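Local coordinates for transcription regulator (Haloarcula marismortui ATCC 43049, PDB 3CRJ), which probably binds regulatory DNA through an N-terminal helix-turn-helix domain as a TetR-family transcription factor, most likely a repressor, at residues Ser13-Glu18 and Asp42-Ser47; Glu18-Thr23 and Leu62-Asp67; Tyr24-Glu29 and Gln38-Glu43; His30-Leu35 and Thr57-Leu62; Asp168-Arg173 and Glu181-Ala186. One frame throughout, in Å; residues are numbered along the deposited sequence.

Contacts 1 to 4 form one continuous block around the first helix of the chain, residues 12-30, and together illustrate how a small all-helical DNA-binding domain is packed. Contacts 1 and 3 set that helix against helix 37-44 at two levels, their centres about 10 Å apart. Contact 2 joins it to helix 58-78, and contact 4 ties the loop that follows it to the start of that same helix. Contacts 3 and 4 meet through I40, L35 and L61, their centres about 9 Å apart. Contact 5 belongs to the C-terminal domain, where the second subunit packs; its centre is about 25 Å from that of contact 2 and about 33 Å from that of contact 1.

Contact 1: Ser13-Glu18 and Asp42-Ser47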
# COMPACT_ATOMS: atom_id res chain seq x y z
N SER A 13 -14.70 11.86 27.87
CA SER A 13 -14.09 12.31 26.61
C SER A 13 -12.67 12.85 26.83
O SER A 13 -11.80 12.71 25.97
CB SER A 13 -14.96 13.38 25.96
OG SER A 13 -15.10 14.50 26.81
N ASP A 14 -12.46 13.48 27.99
CA ASP A 14 -11.21 14.13 28.35
C ASP A 14 -10.09 13.10 28.49
O ASP A 14 -8.98 13.31 28.00
CB ASP A 14 -11.36 14.93 29.66
CG ASP A 14 -12.51 15.96 29.61
OD1 ASP A 14 -12.80 16.58 30.66
OD2 ASP A 14 -13.12 16.15 28.53
N GLN A 15 -10.40 11.98 29.15
CA GLN A 15 -9.48 10.86 29.31
C GLN A 15 -9.20 10.12 28.00
O GLN A 15 -8.07 9.73 27.73
CB GLN A 15 -10.05 9.86 30.32
CG GLN A 15 -9.42 9.89 31.70
CD GLN A 15 -9.41 11.26 32.30
OE1 GLN A 15 -8.54 12.08 32.00
NE2 GLN A 15 -10.38 11.53 33.17
N THR A 16 -10.26 9.90 27.23
CA THR A 16 -10.17 9.25 25.93
C THR A 16 -9.18 10.02 25.04
O THR A 16 -8.20 9.45 24.55
CB THR A 16 -11.60 9.16 25.31
OG1 THR A 16 -12.46 8.47 26.22
CG2 THR A 16 -11.60 8.43 23.98
N GLU A 17 -9.41 11.32 24.89
CA GLU A 17 -8.56 12.23 24.12
C GLU A 17 -7.09 12.25 24.56
O GLU A 17 -6.18 12.08 23.75
CB GLU A 17 -9.14 13.64 24.17
CG GLU A 17 -10.02 14.00 23.00
CD GLU A 17 -9.33 14.96 22.04
OE1 GLU A 17 -8.12 14.79 21.82
OE2 GLU A 17 -9.99 15.88 21.52
N GLU A 18 -6.86 12.46 25.86
CA GLU A 18 -5.52 12.38 26.42
C GLU A 18 -4.90 11.02 26.15
O GLU A 18 -3.70 10.94 25.87
CB GLU A 18 -5.55 12.58 27.94
CG GLU A 18 -5.39 13.99 28.44
CD GLU A 18 -5.09 13.99 29.92
OE1 GLU A 18 -3.94 13.67 30.28
OE2 GLU A 18 -5.99 14.29 30.73
N ASP A 42 2.86 4.91 29.91
CA ASP A 42 4.01 5.80 30.15
C ASP A 42 3.87 7.16 29.46
O ASP A 42 4.24 8.20 29.99
CB ASP A 42 5.34 5.15 29.79
CG ASP A 42 6.53 6.08 30.07
OD1 ASP A 42 6.83 6.98 29.24
OD2 ASP A 42 7.18 5.92 31.14
N GLU A 43 3.32 7.16 28.26
CA GLU A 43 3.11 8.41 27.55
C GLU A 43 1.92 9.22 28.07
O GLU A 43 1.87 10.43 27.90
CB GLU A 43 3.01 8.15 26.05
CG GLU A 43 4.38 8.22 25.37
CD GLU A 43 4.82 9.63 25.09
OE1 GLU A 43 4.13 10.58 25.52
OE2 GLU A 43 5.87 9.80 24.44
N TYR A 44 0.98 8.54 28.72
CA TYR A 44 -0.23 9.15 29.24
C TYR A 44 0.07 9.79 30.60
O TYR A 44 -0.53 10.80 30.96
CB TYR A 44 -1.32 8.09 29.31
CG TYR A 44 -2.62 8.45 29.99
CD1 TYR A 44 -3.30 9.64 29.70
CD2 TYR A 44 -3.20 7.57 30.89
CE1 TYR A 44 -4.53 9.95 30.32
CE2 TYR A 44 -4.43 7.86 31.52
CZ TYR A 44 -5.08 9.05 31.23
OH TYR A 44 -6.28 9.32 31.86
N GLY A 45 1.01 9.21 31.32
CA GLY A 45 1.51 9.80 32.56
C GLY A 45 0.80 9.21 33.76
O GLY A 45 1.19 9.46 34.90
N LYS A 46 -0.23 8.43 33.49
CA LYS A 46 -0.97 7.73 34.53
C LYS A 46 -0.65 6.24 34.57
O LYS A 46 -0.02 5.72 33.67
CB LYS A 46 -2.47 7.96 34.37
CG LYS A 46 -3.02 9.13 35.18
CD LYS A 46 -3.29 10.33 34.29
CE LYS A 46 -4.08 11.41 35.05
NZ LYS A 46 -4.85 12.32 34.12
N SER A 47 -1.06 5.60 35.66
CA SER A 47 -1.05 4.15 35.83
C SER A 47 -1.52 3.36 34.61
O SER A 47 -2.35 3.82 33.82
CB SER A 47 -1.97 3.79 36.99
OG SER A 47 -2.43 2.46 36.86
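The ammonium of K46 approaches a carboxylate oxygen of E18 and the amide oxygen of Q15 without closing on either. K46 NZ stands 4.1 Å from E18 OE2, beyond salt-bridge range, and 4.3 Å from Q15 OE1, so its attraction to the carboxylate is probably long-range and easily screened. What fills the interface is the ring of Y44. Its CG is anti to the backbone N (chi1 172°), a setting that carries the ring across to the side chains of Q15 and E18. The beta carbon of E18 meets the ring edge, CB to Y44 CE1 being 3.7 Å, while the E18 carboxylate plane is turned well away from the ring plane. Q15 bends at its second torsion, bringing its CG and amide around the Y44 hydroxyl. Helix 12-30 thus meets the Y44 ring through two residues one helical turn apart on its surface. Over one ring face, towards the rim, runs the aliphatic part of K46, with CD 3.7 Å above the plane of Y44. Further along helix 12-30, I19 and A22 also pack on Y44.

The tyrosine is the last residue of helix 37-44, the first helix of the predicted helix-turn-helix. G45 breaks the helix with a positive phi of 96°, K46 follows in extended form, and S47 occupies the N-cap position of the next helix, its OG bonded to the backbone N of A49.

Contact 2: Glu18-Thr23 and Leu62-Asp67; sequences EIMQAT and LAAFLD
T23 leans obliquely on the F65 ring, its methyl CG2 making an off-centre CH-pi contact, 4.3 Å from the F65 centroid and 30° off the normal. At the ring's edge, near its plane, sits the backbone carbonyl of M20, with M20 O 3.6 Å from F65 CE1. Y24 and L27, farther along the first helix, also touch this phenylalanine.

The two helices are the first of the TetR-type DNA-binding domain, 12-30, and the long helix 58-78, which in this family leads from that domain into the C-terminal one. They cross nearly at right angles, at -97°, with axes 10.3 Å apart, and the contact between them is buried. Selenomethionine M20 curls back through bends at its second and third torsions and lays its selenium against the backbone of the other helix, SE being 3.6 Å from F65 CA and 4.2 Å from A64 CB. Y55 packs on both M20 and A64. At the other end of the patch, T23 CG2 reaches L62 CD2 at 3.9 Å. D67 OD2 pairs with R126 NE in a salt bridge, tying helix 58-78 to helix 121-148.

One torsion gives T23 its two roles: CG2 is anti to the backbone N and meets F65, whereas OG1 turns back along its own helix. There the carbonyl oxygen of I19 accepts from T23 N and T23 OG1, which arrive from opposite faces of the carbonyl plane.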
# COMPACT_ATOMS: atom_id res chain seq x y z
N GLU A 18 -6.86 12.46 25.86
CA GLU A 18 -5.52 12.38 26.42
C GLU A 18 -4.90 11.02 26.15
O GLU A 18 -3.70 10.94 25.87
CB GLU A 18 -5.55 12.58 27.94
CG GLU A 18 -5.39 13.99 28.44
CD GLU A 18 -5.09 13.99 29.92
OE1 GLU A 18 -3.94 13.67 30.28
OE2 GLU A 18 -5.99 14.29 30.73
N ILE A 19 -5.71 9.96 26.23
CA ILE A 19 -5.23 8.61 25.90
C ILE A 19 -4.97 8.42 24.40
O ILE A 19 -3.96 7.82 24.04
CB ILE A 19 -6.12 7.47 26.47
CG1 ILE A 19 -5.95 7.37 28.00
CG2 ILE A 19 -5.74 6.14 25.84
CD1 ILE A 19 -6.86 6.34 28.70
N MSE A 20 -5.85 8.94 23.54
CA MSE A 20 -5.59 8.89 22.11
C MSE A 20 -4.27 9.59 21.78
O MSE A 20 -3.45 9.06 21.07
CB MSE A 20 -6.74 9.48 21.31
CG MSE A 20 -8.03 8.64 21.30
SE MSE A 20 -7.87 6.72 20.82
CE MSE A 20 -7.24 5.94 22.49
N GLN A 21 -4.07 10.77 22.35
CA GLN A 21 -2.81 11.49 22.16
C GLN A 21 -1.58 10.70 22.60
O GLN A 21 -0.61 10.60 21.86
CB GLN A 21 -2.89 12.86 22.82
CG GLN A 21 -3.71 13.83 22.02
CD GLN A 21 -4.36 14.89 22.87
OE1 GLN A 21 -5.57 15.01 22.89
NE2 GLN A 21 -3.55 15.65 23.60
N ALA A 22 -1.63 10.12 23.79
CA ALA A 22 -0.55 9.26 24.26
C ALA A 22 -0.29 8.19 23.21
O ALA A 22 0.87 7.94 22.85
CB ALA A 22 -0.91 8.62 25.57
N THR A 23 -1.37 7.57 22.72
CA THR A 23 -1.29 6.52 21.71
C THR A 23 -0.53 7.00 20.49
O THR A 23 0.50 6.41 20.13
CB THR A 23 -2.67 6.04 21.32
OG1 THR A 23 -3.44 5.90 22.51
CG2 THR A 23 -2.60 4.69 20.62
N LEU A 62 -6.38 0.35 19.73
CA LEU A 62 -6.02 0.81 18.40
C LEU A 62 -7.20 0.86 17.43
O LEU A 62 -7.17 1.59 16.45
CB LEU A 62 -4.89 -0.05 17.85
CG LEU A 62 -3.53 0.10 18.54
CD1 LEU A 62 -2.55 -0.91 17.98
CD2 LEU A 62 -2.96 1.53 18.40
N ALA A 63 -8.24 0.08 17.69
CA ALA A 63 -9.44 0.23 16.87
C ALA A 63 -9.97 1.63 17.14
O ALA A 63 -10.24 2.39 16.20
CB ALA A 63 -10.47 -0.82 17.19
N ALA A 64 -10.07 1.98 18.42
CA ALA A 64 -10.44 3.33 18.85
C ALA A 64 -9.54 4.41 18.22
O ALA A 64 -10.03 5.42 17.72
CB ALA A 64 -10.43 3.44 20.36
N PHE A 65 -8.22 4.15 18.20
CA PHE A 65 -7.25 5.09 17.64
C PHE A 65 -7.46 5.29 16.14
O PHE A 65 -7.31 6.40 15.63
CB PHE A 65 -5.81 4.67 17.93
CG PHE A 65 -4.78 5.67 17.46
CD1 PHE A 65 -4.56 6.86 18.16
CD2 PHE A 65 -4.03 5.44 16.31
CE1 PHE A 65 -3.62 7.80 17.72
CE2 PHE A 65 -3.08 6.38 15.86
CZ PHE A 65 -2.88 7.56 16.57
N LEU A 66 -7.81 4.23 15.43
CA LEU A 66 -8.21 4.42 14.05
C LEU A 66 -9.45 5.34 13.96
O LEU A 66 -9.42 6.36 13.24
CB LEU A 66 -8.41 3.08 13.34
CG LEU A 66 -7.07 2.36 13.08
CD1 LEU A 66 -7.27 0.95 12.55
CD2 LEU A 66 -6.18 3.14 12.17
N ASP A 67 -10.49 5.04 14.75
CA ASP A 67 -11.71 5.86 14.77
C ASP A 67 -11.39 7.31 15.04
O ASP A 67 -11.97 8.22 14.43
CB ASP A 67 -12.69 5.36 15.83
CG ASP A 67 -13.20 3.96 15.54
OD1 ASP A 67 -13.62 3.30 16.51
OD2 ASP A 67 -13.17 3.53 14.36

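Contact 3: Tyr24-Glu29 and Gln38-Glu43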
# COMPACT_ATOMS: atom_id res chain seq x y z
N TYR A 24 -1.01 8.08 19.88
CA TYR A 24 -0.28 8.70 18.81
C TYR A 24 1.21 8.76 19.15
O TYR A 24 2.03 8.26 18.39
CB TYR A 24 -0.81 10.09 18.52
CG TYR A 24 0.03 10.84 17.53
CD1 TYR A 24 -0.31 10.89 16.19
CD2 TYR A 24 1.18 11.53 17.94
CE1 TYR A 24 0.47 11.61 15.26
CE2 TYR A 24 1.97 12.24 17.03
CZ TYR A 24 1.62 12.27 15.70
OH TYR A 24 2.41 12.97 14.81
N ARG A 25 1.56 9.36 20.30
CA ARG A 25 2.98 9.58 20.65
C ARG A 25 3.74 8.28 20.77
O ARG A 25 4.89 8.19 20.36
CB ARG A 25 3.14 10.41 21.92
CG ARG A 25 2.90 11.91 21.73
CD ARG A 25 3.40 12.69 22.94
NE ARG A 25 2.73 12.34 24.20
CZ ARG A 25 1.50 12.74 24.55
NH1 ARG A 25 0.79 13.52 23.75
NH2 ARG A 25 0.99 12.35 25.70
N ALA A 26 3.09 7.26 21.30
CA ALA A 26 3.74 6.00 21.62
C ALA A 26 3.94 5.18 20.35
O ALA A 26 5.05 4.61 20.12
CB ALA A 26 2.91 5.24 22.63
N LEU A 27 2.90 5.15 19.51
CA LEU A 27 3.01 4.64 18.13
C LEU A 27 4.10 5.35 17.32
O LEU A 27 4.87 4.67 16.65
CB LEU A 27 1.69 4.78 17.39
CG LEU A 27 0.72 3.63 17.34
CD1 LEU A 27 -0.32 4.00 16.32
CD2 LEU A 27 1.37 2.31 16.96
N ARG A 28 4.17 6.68 17.37
CA ARG A 28 5.23 7.39 16.68
C ARG A 28 6.60 6.86 17.13
O ARG A 28 7.47 6.63 16.30
CB ARG A 28 5.15 8.91 16.87
CG ARG A 28 6.35 9.64 16.30
CD ARG A 28 6.44 11.15 16.66
NE ARG A 28 7.35 11.86 15.73
CZ ARG A 28 7.37 13.19 15.53
NH1 ARG A 28 6.53 14.00 16.18
NH2 ARG A 28 8.22 13.72 14.67
N GLU A 29 6.79 6.62 18.42
CA GLU A 29 8.10 6.15 18.88
C GLU A 29 8.40 4.68 18.62
O GLU A 29 9.47 4.36 18.15
CB GLU A 29 8.29 6.40 20.36
CG GLU A 29 9.74 6.58 20.67
CD GLU A 29 10.11 6.04 22.02
OE1 GLU A 29 11.34 6.01 22.32
OE2 GLU A 29 9.19 5.64 22.77
N GLN A 38 1.45 -0.62 28.34
CA GLN A 38 2.40 -0.05 29.25
C GLN A 38 3.03 1.21 28.67
O GLN A 38 3.12 2.25 29.36
CB GLN A 38 3.48 -1.04 29.62
CG GLN A 38 4.45 -0.48 30.64
CD GLN A 38 3.74 0.39 31.71
OE1 GLN A 38 3.91 1.62 31.74
NE2 GLN A 38 2.93 -0.25 32.58
N ARG A 39 3.46 1.14 27.42
CA ARG A 39 4.18 2.25 26.82
C ARG A 39 3.23 3.41 26.54
O ARG A 39 3.55 4.57 26.79
CB ARG A 39 4.95 1.80 25.58
CG ARG A 39 6.31 1.23 25.94
CD ARG A 39 6.81 0.33 24.85
NE ARG A 39 7.96 -0.46 25.29
CZ ARG A 39 8.91 -0.92 24.48
NH1 ARG A 39 8.86 -0.67 23.18
NH2 ARG A 39 9.92 -1.62 24.95
N ILE A 40 2.04 3.06 26.06
CA ILE A 40 0.92 3.99 26.04
C ILE A 40 0.77 4.66 27.41
O ILE A 40 0.80 5.88 27.52
CB ILE A 40 -0.36 3.27 25.66
CG1 ILE A 40 -0.18 2.64 24.28
CG2 ILE A 40 -1.55 4.23 25.75
CD1 ILE A 40 -1.40 1.87 23.80
N ALA A 41 0.64 3.85 28.46
CA ALA A 41 0.48 4.41 29.79
C ALA A 41 1.63 5.32 30.18
O ALA A 41 1.39 6.39 30.73
CB ALA A 41 0.29 3.33 30.82
N ASP A 42 2.86 4.91 29.91
CA ASP A 42 4.01 5.80 30.15
C ASP A 42 3.87 7.16 29.46
O ASP A 42 4.24 8.20 29.99
CB ASP A 42 5.34 5.15 29.79
CG ASP A 42 6.53 6.08 30.07
OD1 ASP A 42 6.83 6.98 29.24
OD2 ASP A 42 7.18 5.92 31.14
N GLU A 43 3.32 7.16 28.26
CA GLU A 43 3.11 8.41 27.55
C GLU A 43 1.92 9.22 28.07
O GLU A 43 1.87 10.43 27.90
CB GLU A 43 3.01 8.15 26.05
CG GLU A 43 4.38 8.22 25.37
CD GLU A 43 4.82 9.63 25.09
OE1 GLU A 43 4.13 10.58 25.52
OE2 GLU A 43 5.87 9.80 24.44
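R25 grips E43 side-on with two nitrogens, each bonded to a different oxygen. Its NE donates to E43 OE1 at 2.6 Å, a salt bridge with a fairly straight N-H (165°), and its NH2 donates to the backbone E43 O at 3.0 Å. Both acceptors lie essentially in the guanidinium plane, yet each is itself approached from above its own carboxylate or carbonyl plane. R25 reaches them by bending at its third torsion, and E43 folds at its second so that the carboxylate also lies against R25 CB.

Beside this polar pair, A26 CB rests on the backbone of helix 37-44, 4.1 Å from I40 CA. A side chain this small lets the axes come within 8.7 Å as the helices cross at 121°. I40 is buried beyond it, held among L35, L61 and T23, while A22 packs on E43 one turn earlier in helix 12-30.

Helix 37-44 opens the predicted helix-turn-helix, and R25 bonds to its last turn. Because R25 donates to one side-chain and one main-chain oxygen of E43, the pair probably also fixes the C-terminal end of that helix against the first, but at this exposed rim solvent would probably weaken its charge contribution.

Contact 4: His30-Leu35 and Thr57-Leu62; sequences HGYADL and TKDDLL
K58 lies over one face of the Y32 ring, its NZ 4.0 Å from the Y32 ring centroid and 23° off the normal, a cation-pi contact offset toward the rim. The lysine reaches it extended beyond CG, which is anti to its own backbone N (chi1 -172°), and its methylenes run beside the L35 backbone, CD being 3.4 Å from L35 O. The same ammonium makes a weak hydrogen bond to Y32 O at 3.4 Å. That carbonyl also accepts from L35 N, closing the type I turn that runs from Y32 to L35.

The buried part of the contact lies deeper. L62 CD1 meets the edge of the Y32 ring in its plane, and L62 CD2 and L35 CD1 approach tip to tip at 4.1 Å. F123 of helix 121-148 packs on both Y32 and L62. At the hydroxyl end of the ring K120 is the main polar partner: its NZ bonds to Y32 OH and forms a salt bridge with D59 OD1.

In the fold, this is the loop between helix 12-30 and the first helix of the predicted helix-turn-helix, pressed against the first turn of helix 58-78. G31 ends the first helix with a positive phi, and Y32 then turns back to the long helix. E112 of helix 104-115 accepts from the backbone N of both Y32 and A33, carrying the same loop across to the C-terminal domain.

The outer side is looser. A33 and D34 are exposed, with their beta carbons directed away from helix 58-78.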
# COMPACT_ATOMS: atom_id res chain seq x y z
N HIS A 30 7.45 3.80 18.94
CA HIS A 30 7.72 2.36 19.01
C HIS A 30 7.27 1.54 17.83
O HIS A 30 7.67 0.38 17.71
CB HIS A 30 7.09 1.75 20.24
CG HIS A 30 7.59 2.34 21.52
ND1 HIS A 30 8.89 2.19 21.94
CD2 HIS A 30 6.96 3.07 22.47
CE1 HIS A 30 9.05 2.79 23.11
NE2 HIS A 30 7.89 3.35 23.45
N GLY A 31 6.41 2.12 17.00
CA GLY A 31 5.78 1.38 15.91
C GLY A 31 4.67 0.50 16.43
O GLY A 31 4.43 0.42 17.64
N TYR A 32 3.99 -0.20 15.53
CA TYR A 32 2.92 -1.10 15.95
C TYR A 32 3.44 -2.27 16.78
O TYR A 32 3.00 -2.47 17.90
CB TYR A 32 2.07 -1.60 14.77
CG TYR A 32 1.11 -2.67 15.23
CD1 TYR A 32 -0.04 -2.33 15.94
CD2 TYR A 32 1.37 -4.01 14.99
CE1 TYR A 32 -0.91 -3.32 16.40
CE2 TYR A 32 0.51 -5.00 15.46
CZ TYR A 32 -0.63 -4.64 16.16
OH TYR A 32 -1.48 -5.62 16.61
N ALA A 33 4.36 -3.05 16.25
CA ALA A 33 4.76 -4.31 16.90
C ALA A 33 5.16 -4.18 18.38
O ALA A 33 4.89 -5.05 19.20
CB ALA A 33 5.87 -4.97 16.10
N ASP A 34 5.81 -3.08 18.72
CA ASP A 34 6.40 -2.96 20.02
C ASP A 34 5.58 -2.07 20.90
O ASP A 34 6.02 -1.67 21.97
CB ASP A 34 7.83 -2.42 19.91
CG ASP A 34 8.82 -3.49 19.51
OD1 ASP A 34 8.62 -4.65 19.93
OD2 ASP A 34 9.79 -3.19 18.79
N LEU A 35 4.37 -1.73 20.45
CA LEU A 35 3.48 -0.94 21.27
C LEU A 35 2.97 -1.84 22.35
O LEU A 35 2.71 -3.03 22.12
CB LEU A 35 2.29 -0.47 20.46
CG LEU A 35 1.79 0.96 20.62
CD1 LEU A 35 0.30 0.87 20.74
CD2 LEU A 35 2.35 1.68 21.83
N THR A 57 -7.53 -4.19 25.70
CA THR A 57 -6.50 -4.73 24.84
C THR A 57 -5.84 -3.62 24.08
O THR A 57 -6.45 -2.57 23.82
CB THR A 57 -7.14 -5.66 23.83
OG1 THR A 57 -7.86 -6.66 24.55
CG2 THR A 57 -6.08 -6.34 22.96
N LYS A 58 -4.57 -3.85 23.75
CA LYS A 58 -3.87 -3.13 22.69
C LYS A 58 -4.79 -2.99 21.47
O LYS A 58 -4.98 -1.88 20.98
CB LYS A 58 -2.58 -3.89 22.30
CG LYS A 58 -1.64 -3.17 21.33
CD LYS A 58 -0.38 -3.98 21.16
CE LYS A 58 0.30 -3.73 19.82
NZ LYS A 58 1.11 -4.90 19.35
N ASP A 59 -5.38 -4.09 21.03
CA ASP A 59 -6.25 -4.11 19.85
C ASP A 59 -7.53 -3.29 19.98
O ASP A 59 -7.92 -2.59 19.04
CB ASP A 59 -6.59 -5.54 19.42
CG ASP A 59 -5.44 -6.21 18.68
OD1 ASP A 59 -5.63 -7.38 18.27
OD2 ASP A 59 -4.36 -5.57 18.51
N ASP A 60 -8.20 -3.36 21.13
CA ASP A 60 -9.36 -2.51 21.34
C ASP A 60 -8.94 -1.06 21.23
O ASP A 60 -9.61 -0.24 20.59
CB ASP A 60 -9.94 -2.74 22.74
CG ASP A 60 -10.57 -4.10 22.91
OD1 ASP A 60 -10.12 -5.05 22.23
OD2 ASP A 60 -11.51 -4.21 23.74
N LEU A 61 -7.80 -0.76 21.84
CA LEU A 61 -7.31 0.59 21.96
C LEU A 61 -6.99 1.16 20.59
O LEU A 61 -7.30 2.31 20.30
CB LEU A 61 -6.08 0.61 22.87
CG LEU A 61 -5.63 2.00 23.32
CD1 LEU A 61 -4.98 1.88 24.67
CD2 LEU A 61 -4.67 2.63 22.31
N LEU A 62 -6.38 0.35 19.73
CA LEU A 62 -6.02 0.81 18.40
C LEU A 62 -7.20 0.86 17.43
O LEU A 62 -7.17 1.59 16.45
CB LEU A 62 -4.89 -0.05 17.85
CG LEU A 62 -3.53 0.10 18.54
CD1 LEU A 62 -2.55 -0.91 17.98
CD2 LEU A 62 -2.96 1.53 18.40

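Contact 5: Asp168-Arg173 and Glu181-Ala186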
# COMPACT_ATOMS: atom_id res chain seq x y z
N ASP A 168 -3.67 5.20 -2.17
CA ASP A 168 -3.07 4.09 -1.46
C ASP A 168 -1.71 3.69 -2.01
O ASP A 168 -0.89 3.18 -1.25
CB ASP A 168 -4.01 2.89 -1.34
CG ASP A 168 -5.12 3.13 -0.30
OD1 ASP A 168 -4.83 3.73 0.78
OD2 ASP A 168 -6.28 2.75 -0.56
N GLY A 169 -1.46 3.94 -3.29
CA GLY A 169 -0.15 3.70 -3.86
C GLY A 169 0.90 4.54 -3.16
O GLY A 169 1.93 4.03 -2.69
N ALA A 170 0.62 5.84 -3.10
CA ALA A 170 1.51 6.82 -2.50
C ALA A 170 1.83 6.46 -1.06
O ALA A 170 2.99 6.53 -0.66
CB ALA A 170 0.86 8.18 -2.58
N ARG A 171 0.83 6.07 -0.27
CA ARG A 171 1.07 5.82 1.15
C ARG A 171 1.98 4.60 1.38
O ARG A 171 2.74 4.57 2.36
CB ARG A 171 -0.23 5.60 1.93
CG ARG A 171 -1.12 6.78 2.06
CD ARG A 171 -2.51 6.23 2.26
NE ARG A 171 -3.49 7.24 2.62
CZ ARG A 171 -4.79 6.99 2.73
NH1 ARG A 171 -5.26 5.78 2.49
NH2 ARG A 171 -5.63 7.96 3.05
N THR A 172 1.88 3.61 0.51
CA THR A 172 2.68 2.41 0.63
C THR A 172 4.11 2.72 0.21
O THR A 172 5.06 2.30 0.91
CB THR A 172 2.14 1.27 -0.24
OG1 THR A 172 0.74 1.13 0.01
CG2 THR A 172 2.79 -0.02 0.12
N ARG A 173 4.28 3.42 -0.90
CA ARG A 173 5.60 3.66 -1.45
C ARG A 173 6.34 4.68 -0.61
O ARG A 173 7.57 4.66 -0.53
CB ARG A 173 5.53 4.12 -2.91
CG ARG A 173 4.87 3.15 -3.86
CD ARG A 173 4.80 3.72 -5.30
NE ARG A 173 6.13 4.12 -5.76
CZ ARG A 173 7.03 3.28 -6.27
NH1 ARG A 173 6.75 1.99 -6.40
NH2 ARG A 173 8.21 3.73 -6.64
N GLU A 181 8.55 12.17 -0.83
CA GLU A 181 8.38 12.65 -2.21
C GLU A 181 7.34 11.83 -2.99
O GLU A 181 6.77 12.34 -3.93
CB GLU A 181 9.70 12.67 -2.97
CG GLU A 181 10.57 13.90 -2.69
CD GLU A 181 9.74 15.19 -2.54
OE1 GLU A 181 9.79 15.76 -1.42
OE2 GLU A 181 9.04 15.61 -3.52
N GLU A 182 7.11 10.58 -2.58
CA GLU A 182 6.17 9.68 -3.21
C GLU A 182 4.74 10.21 -3.21
O GLU A 182 3.96 9.95 -4.15
CB GLU A 182 6.16 8.35 -2.48
CG GLU A 182 7.44 7.59 -2.59
CD GLU A 182 7.66 6.97 -3.95
OE1 GLU A 182 8.84 6.73 -4.29
OE2 GLU A 182 6.67 6.69 -4.66
N LEU A 183 4.39 10.94 -2.16
CA LEU A 183 3.10 11.55 -2.09
C LEU A 183 3.07 12.76 -3.02
O LEU A 183 2.03 13.05 -3.63
CB LEU A 183 2.77 11.96 -0.65
CG LEU A 183 2.94 10.93 0.47
CD1 LEU A 183 3.00 11.60 1.84
CD2 LEU A 183 1.85 9.90 0.42
N GLU A 184 4.19 13.46 -3.13
CA GLU A 184 4.22 14.68 -3.90
C GLU A 184 4.09 14.32 -5.39
O GLU A 184 3.34 14.98 -6.13
CB GLU A 184 5.47 15.51 -3.59
CG GLU A 184 5.59 16.86 -4.31
CD GLU A 184 4.52 17.91 -3.89
OE1 GLU A 184 3.37 17.89 -4.44
OE2 GLU A 184 4.85 18.78 -3.04
N THR A 185 4.76 13.25 -5.83
CA THR A 185 4.57 12.78 -7.20
C THR A 185 3.15 12.23 -7.41
O THR A 185 2.52 12.50 -8.47
CB THR A 185 5.59 11.72 -7.68
OG1 THR A 185 5.11 10.43 -7.30
CG2 THR A 185 7.01 11.95 -7.12
N ALA A 186 2.64 11.48 -6.44
CA ALA A 186 1.26 10.97 -6.52
C ALA A 186 0.21 12.08 -6.59
O ALA A 186 -0.80 11.94 -7.27
CB ALA A 186 0.95 10.02 -5.38
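The last two helices of the chain, 156-176 and 181-198, form an antiparallel hairpin in the C-terminal domain; helices in this position make the dimer interface in TetR-family proteins, and here the second subunit packs on both. The axes cross at 161° and come within 8.2 Å, an approach that the small side chain of A170 permits. Its CB sits between the second helix's L183 and A186, 3.6 Å from L183 CD2 and 3.4 Å from A186 CB. The leucine methyl also lies beside the A170 carbonyl, and I166, one turn earlier, touches A186.

At the loop end of the hairpin, R173 and E182 cross with their flat groups 59° apart. R173 NE donates to E182 OE2 at 2.8 Å in a salt bridge, reaching that oxygen from above the carboxylate plane. A bend at the third torsion of R173 turns the NE edge of the guanidinium toward the glutamate, and E182 bends at its second, laying its CG along the R173 carbonyl.

A second nitrogen, NH1, serves the dimer: R173 NH1 makes salt bridges with D168 and D131 of the second subunit, while E182 has a long, weak ion pair with R161 of the second subunit. D168 of this chain meets R173 of the second subunit reciprocally, and the two T172 hydroxyls hydrogen-bond to each other. One buried arginine thus answers acids from both chains, so its positive charge is probably well compensated and couples the hairpin to the subunit interface.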